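Local coordinates for protein UDP-glucose 6-dehydrogenase (Pyrobaculum islandicum, PDB 3VTF) that probably oxidises UDP-glucose to UDP-glucuronate in two NAD-dependent steps, at residues K287-L290 / A291-F295. Sequence-based numbering, arbitrary orientation.
Sequences KDTL and AFIRF
Ala291 N donates to Lys287 O at 2.8 Å, an i to i+4 bond of the α-helix 285-298 in the central domain; Phe292 N to Asp288 O, Ile293 N to Thr289 O and Arg294 N to Leu290 O continue the series. On one flank Leu290, its CG anti to the backbone N (chi1 -178°), sends CD1 over one face of the Arg294 guanidinium, offset toward the rim and 3.9 Å from NH2. Arg294 NE bonds to Asp112 O and NH1 forms a salt bridge with Glu297, which together help to set the turn of the group that CD1 meets. Replacing Arg294 by alanine would remove the guanidinium beside Leu290 CD1 and probably leave Asp112 O without this donor and Glu297 without this cationic partner. On another flank Thr289 CG2 meets Ile293 CD1 at 4.2 Å, while Thr289 OG1 bonds to Phe285 O. At the end nearer the substrate, the side chain of Asp288 lies about 4 Å, nearest atoms, from bound UDP-glucose; its OD2 accepts a bond from the substrate-binding Asn232, and Lys287 NZ, which also bonds to Thr107 O of a second predicted NAD(+)-binding residue, forms a salt bridge with OD1 at 2.9 Å, on the syn side, 21° out of the carboxylate plane.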
ATOM      1  N   LYS A 287     -10.633  -3.084 -14.787  1.00 23.59           N
ATOM      2  CA  LYS A 287     -11.167  -4.422 -15.133  1.00 23.50           C
ATOM      3  C   LYS A 287     -10.394  -5.518 -14.390  1.00 24.80           C
ATOM      4  O   LYS A 287     -10.977  -6.578 -14.011  1.00 20.53           O
ATOM      5  CB  LYS A 287     -11.248  -4.592 -16.646  1.00 20.39           C
ATOM      6  CG  LYS A 287      -9.920  -4.655 -17.464  1.00 26.16           C
ATOM      7  CD  LYS A 287      -9.322  -6.060 -17.570  1.00 26.62           C
ATOM      8  CE  LYS A 287      -8.120  -6.070 -18.528  1.00 28.22           C
ATOM      9  NZ  LYS A 287      -7.396  -7.354 -18.329  1.00 22.41           N
ATOM     10  N   ASP A 288      -9.072  -5.297 -14.123  1.00 20.60           N
ATOM     11  CA  ASP A 288      -8.350  -6.362 -13.320  1.00 22.54           C
ATOM     12  C   ASP A 288      -8.836  -6.393 -11.916  1.00 20.03           C
ATOM     13  O   ASP A 288      -8.850  -7.415 -11.287  1.00 21.18           O
ATOM     14  CB  ASP A 288      -6.800  -6.159 -13.301  1.00 21.77           C
ATOM     15  CG  ASP A 288      -6.199  -6.341 -14.723  1.00 25.09           C
ATOM     16  OD1 ASP A 288      -6.806  -7.068 -15.524  1.00 26.29           O
ATOM     17  OD2 ASP A 288      -5.098  -5.798 -15.038  1.00 25.71           O
ATOM     18  N   THR A 289      -9.154  -5.229 -11.356  1.00 17.02           N
ATOM     19  CA  THR A 289      -9.640  -5.212  -9.988  1.00 19.41           C
ATOM     20  C   THR A 289     -11.013  -5.941  -9.892  1.00 19.18           C
ATOM     21  O   THR A 289     -11.253  -6.697  -8.963  1.00 18.19           O
ATOM     22  CB  THR A 289      -9.783  -3.729  -9.427  1.00 18.41           C
ATOM     23  OG1 THR A 289      -8.442  -3.136  -9.433  1.00 20.93           O
ATOM     24  CG2 THR A 289     -10.248  -3.725  -7.958  1.00 16.61           C
ATOM     25  N   LEU A 290     -11.878  -5.622 -10.837  1.00 19.25           N
ATOM     26  CA  LEU A 290     -13.200  -6.263 -10.912  1.00 20.16           C
ATOM     27  C   LEU A 290     -13.001  -7.794 -11.152  1.00 19.64           C
ATOM     28  O   LEU A 290     -13.607  -8.592 -10.503  1.00 19.11           O
ATOM     29  CB  LEU A 290     -13.977  -5.647 -12.094  1.00 20.17           C
ATOM     30  CG  LEU A 290     -15.442  -6.219 -12.257  1.00 22.91           C
ATOM     31  CD1 LEU A 290     -16.122  -6.097 -10.914  1.00 20.75           C
ATOM     32  CD2 LEU A 290     -16.166  -5.372 -13.336  1.00 25.09           C
ATOM     33  N   ALA A 291     -12.122  -8.173 -12.081  1.00 18.30           N
ATOM     34  CA  ALA A 291     -11.838  -9.643 -12.289  1.00 18.41           C
ATOM     35  C   ALA A 291     -11.356 -10.304 -11.032  1.00 19.18           C
ATOM     36  O   ALA A 291     -11.679 -11.486 -10.719  1.00 17.97           O
ATOM     37  CB  ALA A 291     -10.861  -9.875 -13.503  1.00 14.23           C
ATOM     38  N   PHE A 292     -10.505  -9.585 -10.267  1.00 19.09           N
ATOM     39  CA  PHE A 292      -9.983 -10.179  -9.023  1.00 18.08           C
ATOM     40  C   PHE A 292     -11.064 -10.394  -8.012  1.00 17.63           C
ATOM     41  O   PHE A 292     -11.147 -11.449  -7.342  1.00 20.56           O
ATOM     42  CB  PHE A 292      -8.874  -9.215  -8.449  1.00 18.11           C
ATOM     43  CG  PHE A 292      -8.080  -9.794  -7.347  1.00 17.92           C
ATOM     44  CD1 PHE A 292      -7.295 -10.951  -7.551  1.00 21.33           C
ATOM     45  CD2 PHE A 292      -7.985  -9.141  -6.106  1.00 22.85           C
ATOM     46  CE1 PHE A 292      -6.483 -11.482  -6.528  1.00 21.20           C
ATOM     47  CE2 PHE A 292      -7.216  -9.680  -5.056  1.00 23.98           C
ATOM     48  CZ  PHE A 292      -6.429 -10.852  -5.289  1.00 22.99           C
ATOM     49  N   ILE A 293     -11.966  -9.406  -7.919  1.00 17.90           N
ATOM     50  CA  ILE A 293     -13.080  -9.540  -6.978  1.00 19.70           C
ATOM     51  C   ILE A 293     -13.952 -10.777  -7.399  1.00 18.09           C
ATOM     52  O   ILE A 293     -14.337 -11.569  -6.546  1.00 18.88           O
ATOM     53  CB  ILE A 293     -13.946  -8.246  -7.047  1.00 17.84           C
ATOM     54  CG1 ILE A 293     -13.209  -7.084  -6.341  1.00 17.23           C
ATOM     55  CG2 ILE A 293     -15.277  -8.429  -6.264  1.00 20.68           C
ATOM     56  CD1 ILE A 293     -13.786  -5.668  -6.733  1.00 19.26           C
ATOM     57  N   ARG A 294     -14.306 -10.813  -8.687  1.00 17.27           N
ATOM     58  CA  ARG A 294     -15.226 -11.877  -9.229  1.00 22.49           C
ATOM     59  C   ARG A 294     -14.562 -13.257  -9.084  1.00 25.11           C
ATOM     60  O   ARG A 294     -15.219 -14.231  -8.750  1.00 22.87           O
ATOM     61  CB  ARG A 294     -15.520 -11.640 -10.669  1.00 22.13           C
ATOM     62  CG  ARG A 294     -16.427 -10.395 -10.882  1.00 22.67           C
ATOM     63  CD  ARG A 294     -17.825 -10.606 -10.244  1.00 30.97           C
ATOM     64  NE  ARG A 294     -18.624  -9.406 -10.530  1.00 27.84           N
ATOM     65  CZ  ARG A 294     -19.001  -8.534  -9.621  1.00 29.29           C
ATOM     66  NH1 ARG A 294     -18.711  -8.713  -8.347  1.00 30.20           N
ATOM     67  NH2 ARG A 294     -19.683  -7.456 -10.005  1.00 31.10           N
ATOM     68  N   PHE A 295     -13.253 -13.321  -9.315  1.00 21.41           N
ATOM     69  CA  PHE A 295     -12.528 -14.588  -9.147  1.00 22.40           C
ATOM     70  C   PHE A 295     -12.559 -15.027  -7.688  1.00 24.37           C
ATOM     71  O   PHE A 295     -12.871 -16.186  -7.390  1.00 22.55           O
ATOM     72  CB  PHE A 295     -11.031 -14.410  -9.632  1.00 23.27           C
ATOM     73  CG  PHE A 295     -10.220 -15.689  -9.532  1.00 23.45           C
ATOM     74  CD1 PHE A 295     -10.564 -16.804 -10.296  1.00 24.36           C
ATOM     75  CD2 PHE A 295      -9.181 -15.787  -8.643  1.00 21.18           C
ATOM     76  CE1 PHE A 295      -9.813 -18.000 -10.241  1.00 25.24           C
ATOM     77  CE2 PHE A 295      -8.447 -16.956  -8.542  1.00 25.31           C
ATOM     78  CZ  PHE A 295      -8.747 -18.078  -9.346  1.00 23.81           C
TER